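Local coordinates for enoyl-CoA hydratase (Geobacillus kaustophilus, PDB 2PPY), which probably catalyses the reversible addition of water to enoyl-CoA thioesters in fatty acid beta-oxidation, as enoyl-CoA hydratases do, at residues 38-41 with 42-46; 186-190 with 191-195; 76-80 with 81-85. One frame throughout, in Å; residues are numbered along the deposited sequence.

Interaction 1: 38-41 with 42-46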
loop_
_atom_site.group_PDB
_atom_site.type_symbol
_atom_site.label_atom_id
_atom_site.label_comp_id
_atom_site.label_asym_id
_atom_site.label_seq_id
_atom_site.Cartn_x
_atom_site.Cartn_y
_atom_site.Cartn_z
ATOM N N LYS A 38 -14.713 -13.027 24.411
ATOM C CA LYS A 38 -14.176 -14.379 24.356
ATOM C C LYS A 38 -15.282 -15.295 23.836
ATOM O O LYS A 38 -15.019 -16.228 23.081
ATOM C CB LYS A 38 -13.692 -14.816 25.744
ATOM C CG LYS A 38 -12.466 -14.037 26.207
ATOM C CD LYS A 38 -12.152 -14.233 27.680
ATOM C CE LYS A 38 -11.768 -15.661 28.000
ATOM N NZ LYS A 38 -11.414 -15.796 29.441
ATOM N N GLU A 39 -16.524 -15.004 24.218
ATOM C CA GLU A 39 -17.659 -15.798 23.760
ATOM C C GLU A 39 -17.998 -15.464 22.308
ATOM O O GLU A 39 -18.305 -16.354 21.516
ATOM C CB GLU A 39 -18.892 -15.553 24.636
ATOM C CG GLU A 39 -18.707 -15.892 26.113
ATOM C CD GLU A 39 -20.033 -16.078 26.835
ATOM O OE1 GLU A 39 -20.939 -15.244 26.644
ATOM O OE2 GLU A 39 -20.170 -17.058 27.598
ATOM N N PHE A 40 -17.944 -14.180 21.962
ATOM C CA PHE A 40 -18.241 -13.748 20.597
ATOM C C PHE A 40 -17.216 -14.365 19.642
ATOM O O PHE A 40 -17.560 -14.801 18.538
ATOM C CB PHE A 40 -18.198 -12.218 20.494
ATOM C CG PHE A 40 -18.762 -11.681 19.204
ATOM C CD1 PHE A 40 -20.092 -11.905 18.867
ATOM C CD2 PHE A 40 -17.965 -10.955 18.326
ATOM C CE1 PHE A 40 -20.623 -11.407 17.677
ATOM C CE2 PHE A 40 -18.488 -10.453 17.132
ATOM C CZ PHE A 40 -19.819 -10.683 16.807
ATOM N N ASN A 41 -15.959 -14.400 20.078
ATOM C CA ASN A 41 -14.882 -14.987 19.284
ATOM C C ASN A 41 -15.141 -16.476 19.064
ATOM O O ASN A 41 -14.941 -16.996 17.967
ATOM C CB ASN A 41 -13.543 -14.820 20.004
ATOM C CG ASN A 41 -12.393 -15.428 19.230
ATOM O OD1 ASN A 41 -12.030 -14.949 18.157
ATOM N ND2 ASN A 41 -11.822 -16.497 19.764
ATOM N N ALA A 42 -15.579 -17.162 20.117
ATOM C CA ALA A 42 -15.873 -18.593 20.031
ATOM C C ALA A 42 -17.013 -18.858 19.052
ATOM O O ALA A 42 -16.985 -19.837 18.306
ATOM C CB ALA A 42 -16.230 -19.141 21.407
ATOM N N ALA A 43 -18.015 -17.982 19.060
ATOM C CA ALA A 43 -19.159 -18.125 18.166
ATOM C C ALA A 43 -18.690 -18.009 16.720
ATOM O O ALA A 43 -19.123 -18.763 15.844
ATOM C CB ALA A 43 -20.192 -17.050 18.467
ATOM N N ILE A 44 -17.795 -17.058 16.477
ATOM C CA ILE A 44 -17.251 -16.856 15.141
ATOM C C ILE A 44 -16.508 -18.113 14.688
ATOM O O ILE A 44 -16.754 -18.620 13.589
ATOM C CB ILE A 44 -16.293 -15.644 15.109
ATOM C CG1 ILE A 44 -17.081 -14.366 15.423
ATOM C CG2 ILE A 44 -15.635 -15.537 13.748
ATOM C CD1 ILE A 44 -16.248 -13.109 15.463
ATOM N N ASP A 45 -15.612 -18.621 15.534
ATOM C CA ASP A 45 -14.861 -19.828 15.189
ATOM C C ASP A 45 -15.808 -20.998 14.941
ATOM O O ASP A 45 -15.663 -21.732 13.962
ATOM C CB ASP A 45 -13.870 -20.203 16.298
ATOM C CG ASP A 45 -12.672 -19.280 16.350
ATOM O OD1 ASP A 45 -12.325 -18.696 15.303
ATOM O OD2 ASP A 45 -12.064 -19.150 17.432
ATOM N N ASP A 46 -16.780 -21.167 15.832
ATOM C CA ASP A 46 -17.754 -22.243 15.690
ATOM C C ASP A 46 -18.471 -22.155 14.350
ATOM O O ASP A 46 -18.543 -23.133 13.609
ATOM C CB ASP A 46 -18.800 -22.178 16.798
ATOM C CG ASP A 46 -19.902 -23.202 16.604
ATOM O OD1 ASP A 46 -19.627 -24.406 16.780
ATOM O OD2 ASP A 46 -21.038 -22.806 16.262
HETATM O O HOH W 1 -9.866 -18.387 18.523
#
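Phe40 and Ile44, one turn apart on helix 34-48, meet on the buried side of the helix, while Asn41 and Asp45 pair beside them. This is the helix of a beta-alpha-beta unit in the crotonase fold, connecting strands 19-24 and 55-60.

The backbone supplies four consecutive i to i+4 hydrogen bonds. Asp45 N to Asn41 O is the straightest, with an N-H...O angle of 169°. Ala42 N reaches Lys38 O at 3.2 Å, and Ala43 N and Ile44 N bond in the same way to Glu39 O and Phe40 O.

The apolar contact is made by the end of the isoleucine chain. Ile44 holds CG1 beside its own backbone N (chi1 -64°) and runs on extended, which lays CG1 over one face of the Phe40 ring and brings CD1 to 3.9 Å from Phe40 CE2. Thr93 of helix 80-99 touches both side chains, and Leu11 of strand 11-16 packs on Phe40, so the pair lies between strand 11-16 and helix 80-99.

The polar pair is joined indirectly. The Asn41 amide and Asp45 carboxylate planes stand 79° apart, with ND2 of Asn41 3.5 Å from OD2 of Asp45. Lys96 NZ bridges the other two oxygens, donating a hydrogen bond to Asn41 OD1 and forming a salt bridge with Asp45 OD1. A water bridges the other ends: it accepts from Asn41 ND2 at 3.0 Å and donates to Asp45 OD2 at 2.6 Å.

Interaction 2: 186-190 with 191-195; sequences RVFPQ and AETRE
The Phe188 ring leans against the start of helix 193-205: its CD2 lies 3.9 Å from Thr193 O, in an oblique approach, and its CB packs on the CA of the same threonine. Over one face of the ring sits Arg186 CB, 3.7 Å above the plane and offset toward the rim. Phe127 meets the ring edge-to-face, and Arg196 and Thr197 of the helix also touch the phenylalanine. Pro189 and Glu192 also touch, the carboxylate oxygen OE2 of Glu192 resting 3.3 Å from Pro189 CB. The glutamate gets there with CG beside its backbone N (chi1 -58°) and the chain extended beyond, which carries the carboxylate across the proline ring at CB and CG.

Between these groups the chain turns from strand to helix. Glu192 N bonds to Pro189 O at 2.7 Å, an i to i+3 bond that closes a turn over Gln190 and Ala191. Gln190 O is gripped twice by Thr193, by OG1 at 3.0 Å and by N at 3.2 Å, both arriving from the same face of its plane. Thr193 can do this because its hydroxyl stands beside its own N (chi1 -59°). A water adds a third donor to Gln190 O and accepts from Arg194 N, extending the bonding to the next residue of the helix. The Gln190 side chain bends away to bond Glu131 N through OE1 and Glu109 O through NE2, while its backbone N is held by Asp130.

Altogether these are two overlapping beta turns, closed by Glu192 N to Pro189 O and Thr193 N to Gln190 O. They lead from strand 186-188, outermost within this chain in the main sheet of the crotonase fold, into helix 193-205.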
loop_
_atom_site.group_PDB
_atom_site.type_symbol
_atom_site.label_atom_id
_atom_site.label_comp_id
_atom_site.label_asym_id
_atom_site.label_seq_id
_atom_site.Cartn_x
_atom_site.Cartn_y
_atom_site.Cartn_z
ATOM N N ARG A 186 -29.331 -0.054 5.178
ATOM C CA ARG A 186 -30.788 -0.048 5.105
ATOM C C ARG A 186 -31.399 0.497 6.379
ATOM O O ARG A 186 -30.849 0.328 7.466
ATOM C CB ARG A 186 -31.327 -1.470 4.924
ATOM C CG ARG A 186 -30.890 -2.196 3.678
ATOM C CD ARG A 186 -31.846 -1.961 2.532
ATOM N NE ARG A 186 -31.579 -2.897 1.445
ATOM C CZ ARG A 186 -30.454 -2.920 0.740
ATOM N NH1 ARG A 186 -29.485 -2.048 1.000
ATOM N NH2 ARG A 186 -30.291 -3.823 -0.215
ATOM N N VAL A 187 -32.541 1.153 6.235
ATOM C CA VAL A 187 -33.290 1.664 7.373
ATOM C C VAL A 187 -34.684 1.092 7.165
ATOM O O VAL A 187 -35.348 1.413 6.179
ATOM C CB VAL A 187 -33.359 3.204 7.403
ATOM C CG1 VAL A 187 -34.495 3.653 8.328
ATOM C CG2 VAL A 187 -32.038 3.772 7.916
ATOM N N PHE A 188 -35.105 0.219 8.074
ATOM C CA PHE A 188 -36.415 -0.419 7.981
ATOM C C PHE A 188 -37.376 0.116 9.039
ATOM O O PHE A 188 -36.952 0.704 10.042
ATOM C CB PHE A 188 -36.298 -1.933 8.196
ATOM C CG PHE A 188 -35.396 -2.646 7.221
ATOM C CD1 PHE A 188 -35.545 -2.476 5.846
ATOM C CD2 PHE A 188 -34.447 -3.559 7.684
ATOM C CE1 PHE A 188 -34.774 -3.222 4.950
ATOM C CE2 PHE A 188 -33.675 -4.307 6.798
ATOM C CZ PHE A 188 -33.835 -4.136 5.429
ATOM N N PRO A 189 -38.692 -0.067 8.822
ATOM C CA PRO A 189 -39.662 0.405 9.814
ATOM C C PRO A 189 -39.325 -0.386 11.079
ATOM O O PRO A 189 -39.178 -1.606 11.023
ATOM C CB PRO A 189 -41.002 -0.016 9.215
ATOM C CG PRO A 189 -40.753 0.074 7.747
ATOM C CD PRO A 189 -39.373 -0.537 7.602
ATOM N N GLN A 190 -39.194 0.305 12.206
ATOM C CA GLN A 190 -38.828 -0.331 13.470
ATOM C C GLN A 190 -39.359 -1.746 13.722
ATOM O O GLN A 190 -38.581 -2.680 13.910
ATOM C CB GLN A 190 -39.231 0.571 14.638
ATOM C CG GLN A 190 -38.583 0.210 15.971
ATOM C CD GLN A 190 -37.064 0.359 15.956
ATOM O OE1 GLN A 190 -36.529 1.311 15.388
ATOM N NE2 GLN A 190 -36.368 -0.574 16.598
ATOM N N ALA A 191 -40.677 -1.910 13.724
ATOM C CA ALA A 191 -41.276 -3.212 13.998
ATOM C C ALA A 191 -41.037 -4.280 12.933
ATOM O O ALA A 191 -41.373 -5.446 13.137
ATOM C CB ALA A 191 -42.775 -3.042 14.234
ATOM N N GLU A 192 -40.455 -3.891 11.806
ATOM C CA GLU A 192 -40.196 -4.836 10.724
ATOM C C GLU A 192 -38.703 -5.081 10.510
ATOM O O GLU A 192 -38.310 -5.825 9.610
ATOM C CB GLU A 192 -40.804 -4.304 9.428
ATOM C CG GLU A 192 -42.300 -4.057 9.497
ATOM C CD GLU A 192 -42.794 -3.185 8.361
ATOM O OE1 GLU A 192 -42.492 -3.504 7.189
ATOM O OE2 GLU A 192 -43.485 -2.183 8.644
ATOM N N THR A 193 -37.874 -4.467 11.348
ATOM C CA THR A 193 -36.426 -4.590 11.216
ATOM C C THR A 193 -35.905 -6.021 11.204
ATOM O O THR A 193 -35.181 -6.413 10.285
ATOM C CB THR A 193 -35.715 -3.787 12.316
ATOM O OG1 THR A 193 -36.109 -2.414 12.216
ATOM C CG2 THR A 193 -34.203 -3.876 12.159
ATOM N N ARG A 194 -36.267 -6.803 12.217
ATOM C CA ARG A 194 -35.824 -8.190 12.291
ATOM C C ARG A 194 -36.382 -8.993 11.131
ATOM O O ARG A 194 -35.690 -9.820 10.534
ATOM C CB ARG A 194 -36.278 -8.833 13.600
ATOM C CG ARG A 194 -35.547 -8.342 14.819
ATOM C CD ARG A 194 -35.697 -9.329 15.953
ATOM N NE ARG A 194 -34.924 -8.924 17.121
ATOM C CZ ARG A 194 -34.721 -9.696 18.181
ATOM N NH1 ARG A 194 -35.234 -10.921 18.220
ATOM N NH2 ARG A 194 -33.995 -9.247 19.195
ATOM N N GLU A 195 -37.649 -8.741 10.827
ATOM C CA GLU A 195 -38.345 -9.420 9.750
ATOM C C GLU A 195 -37.645 -9.204 8.411
ATOM O O GLU A 195 -37.286 -10.160 7.728
ATOM C CB GLU A 195 -39.783 -8.905 9.665
ATOM C CG GLU A 195 -40.678 -9.670 8.706
ATOM C CD GLU A 195 -42.026 -8.996 8.513
ATOM O OE1 GLU A 195 -42.397 -8.150 9.354
ATOM O OE2 GLU A 195 -42.718 -9.320 7.525
HETATM O O HOH W 2 -37.814 -5.493 14.487
#

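Interaction 3: 76-80 with 81-85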
loop_
_atom_site.group_PDB
_atom_site.type_symbol
_atom_site.label_atom_id
_atom_site.label_comp_id
_atom_site.label_asym_id
_atom_site.label_seq_id
_atom_site.Cartn_x
_atom_site.Cartn_y
_atom_site.Cartn_z
ATOM N N ARG A 76 -12.378 0.691 33.247
ATOM C CA ARG A 76 -11.517 1.312 34.241
ATOM C C ARG A 76 -11.251 0.263 35.306
ATOM O O ARG A 76 -11.788 -0.841 35.235
ATOM C CB ARG A 76 -12.188 2.537 34.865
ATOM C CG ARG A 76 -11.253 3.353 35.756
ATOM C CD ARG A 76 -9.983 3.749 35.002
ATOM N NE ARG A 76 -9.046 4.512 35.825
ATOM C CZ ARG A 76 -9.305 5.708 36.344
ATOM N NH1 ARG A 76 -10.477 6.291 36.129
ATOM N NH2 ARG A 76 -8.388 6.324 37.078
ATOM N N SER A 77 -10.428 0.603 36.293
ATOM C CA SER A 77 -10.085 -0.333 37.357
ATOM C C SER A 77 -9.139 -1.390 36.793
ATOM O O SER A 77 -8.775 -2.349 37.475
ATOM C CB SER A 77 -11.345 -1.003 37.915
ATOM O OG SER A 77 -11.018 -1.949 38.918
ATOM N N ALA A 78 -8.747 -1.203 35.537
ATOM C CA ALA A 78 -7.839 -2.123 34.870
ATOM C C ALA A 78 -6.533 -1.409 34.541
ATOM O O ALA A 78 -6.531 -0.236 34.181
ATOM C CB ALA A 78 -8.480 -2.664 33.596
ATOM N N ASP A 79 -5.425 -2.127 34.683
ATOM C CA ASP A 79 -4.100 -1.592 34.396
ATOM C C ASP A 79 -3.971 -1.247 32.912
ATOM O O ASP A 79 -4.574 -1.901 32.062
ATOM C CB ASP A 79 -3.042 -2.627 34.803
ATOM C CG ASP A 79 -1.843 -2.644 33.875
ATOM O OD1 ASP A 79 -1.143 -1.615 33.765
ATOM O OD2 ASP A 79 -1.597 -3.698 33.254
ATOM N N PRO A 80 -3.192 -0.201 32.583
ATOM C CA PRO A 80 -3.004 0.208 31.188
ATOM C C PRO A 80 -2.533 -0.927 30.280
ATOM O O PRO A 80 -2.849 -0.950 29.089
ATOM C CB PRO A 80 -1.974 1.327 31.298
ATOM C CG PRO A 80 -2.342 1.964 32.595
ATOM C CD PRO A 80 -2.555 0.766 33.495
ATOM N N ARG A 81 -1.780 -1.870 30.836
ATOM C CA ARG A 81 -1.298 -2.983 30.030
ATOM C C ARG A 81 -2.388 -4.019 29.815
ATOM O O ARG A 81 -2.387 -4.724 28.811
ATOM C CB ARG A 81 -0.058 -3.613 30.665
ATOM C CG ARG A 81 1.195 -2.780 30.448
ATOM C CD ARG A 81 2.438 -3.453 30.997
ATOM N NE ARG A 81 2.419 -3.544 32.454
ATOM C CZ ARG A 81 3.462 -3.913 33.191
ATOM N NH1 ARG A 81 4.614 -4.226 32.608
ATOM N NH2 ARG A 81 3.358 -3.958 34.511
ATOM N N PHE A 82 -3.323 -4.106 30.757
ATOM C CA PHE A 82 -4.429 -5.043 30.616
ATOM C C PHE A 82 -5.383 -4.460 29.573
ATOM O O PHE A 82 -5.951 -5.192 28.767
ATOM C CB PHE A 82 -5.184 -5.222 31.935
ATOM C CG PHE A 82 -6.399 -6.105 31.814
ATOM C CD1 PHE A 82 -6.284 -7.488 31.906
ATOM C CD2 PHE A 82 -7.649 -5.556 31.540
ATOM C CE1 PHE A 82 -7.394 -8.312 31.723
ATOM C CE2 PHE A 82 -8.761 -6.369 31.355
ATOM C CZ PHE A 82 -8.635 -7.750 31.446
ATOM N N LYS A 83 -5.555 -3.141 29.602
ATOM C CA LYS A 83 -6.435 -2.455 28.653
ATOM C C LYS A 83 -5.911 -2.639 27.234
ATOM O O LYS A 83 -6.679 -2.825 26.289
ATOM C CB LYS A 83 -6.508 -0.960 28.969
ATOM C CG LYS A 83 -7.196 -0.613 30.281
ATOM C CD LYS A 83 -7.240 0.893 30.487
ATOM C CE LYS A 83 -7.948 1.260 31.772
ATOM N NZ LYS A 83 -8.011 2.737 31.962
ATOM N N THR A 84 -4.590 -2.577 27.100
ATOM C CA THR A 84 -3.938 -2.746 25.813
ATOM C C THR A 84 -4.243 -4.132 25.264
ATOM O O THR A 84 -4.605 -4.277 24.100
ATOM C CB THR A 84 -2.406 -2.581 25.944
ATOM O OG1 THR A 84 -2.103 -1.238 26.336
ATOM C CG2 THR A 84 -1.712 -2.901 24.624
ATOM N N GLN A 85 -4.105 -5.153 26.105
ATOM C CA GLN A 85 -4.369 -6.515 25.666
ATOM C C GLN A 85 -5.858 -6.785 25.484
ATOM O O GLN A 85 -6.253 -7.593 24.646
ATOM C CB GLN A 85 -3.757 -7.517 26.647
ATOM C CG GLN A 85 -2.240 -7.450 26.707
ATOM C CD GLN A 85 -1.607 -7.436 25.324
ATOM O OE1 GLN A 85 -1.908 -8.285 24.480
ATOM N NE2 GLN A 85 -0.722 -6.472 25.087
#
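Lys83 carries CG beside its backbone N (chi1 -67°) and then runs fully extended, which takes CE to 3.2 Å from Ala78 O and NZ to 3.8 Å from CD of the poorly ordered Arg76. Phe82 is turned the other way, CG opposite its N (chi1 176°), and its CD2 meets Ala78 CB at 3.6 Å. Both side chains thus touch Ala78, Phe82 at its CB and Lys83 at its CB and O.

Asp79 is the N-cap. Its OD1 takes an almost straight bond from Arg81 N (3.0 Å, 177°), met from above the carboxylate plane, while OD2 receives a weak one from Phe82 N. Its backbone O accepts from Lys83 N at 2.9 Å. One residue on, Pro80 O accepts from Thr84 N. The Thr84 hydroxyl lies 2.9 Å from that oxygen, but its one proton also has Asn239 OD1 of the third subunit within reach.

The loop after helix 72-75, whose Phe74 and Leu75 touch Phe82 and Lys83, ends in this cap, and helix 80-99 opens at a subunit interface: Phe242 of the third subunit packs on Lys83, and Phe49 of the fourth meets the Phe82 ring.

How the interactions relate
Interactions 1 and 3 are tied through helix 80-99: interaction 3 caps its start, and farther along the same helix Thr93 and Lys96 lie against interaction 1. Their centres are 22 Å apart. Interaction 2, partly buried like interaction 1, lies 38 Å from interaction 3 between centres, at the main-sheet strand outermost within this chain. Interaction 1 is a mid-helix contact whose backbone bonds are the regular i to i+4 kind, with apolar packing toward the sheet. The other two lie where helices begin, and side chains take part in holding the backbone: a threonine hydroxyl in 186-195, an aspartate carboxylate in 76-85. Interaction 3 is a surface contact of the chain, yet neighbouring subunits pack upon it.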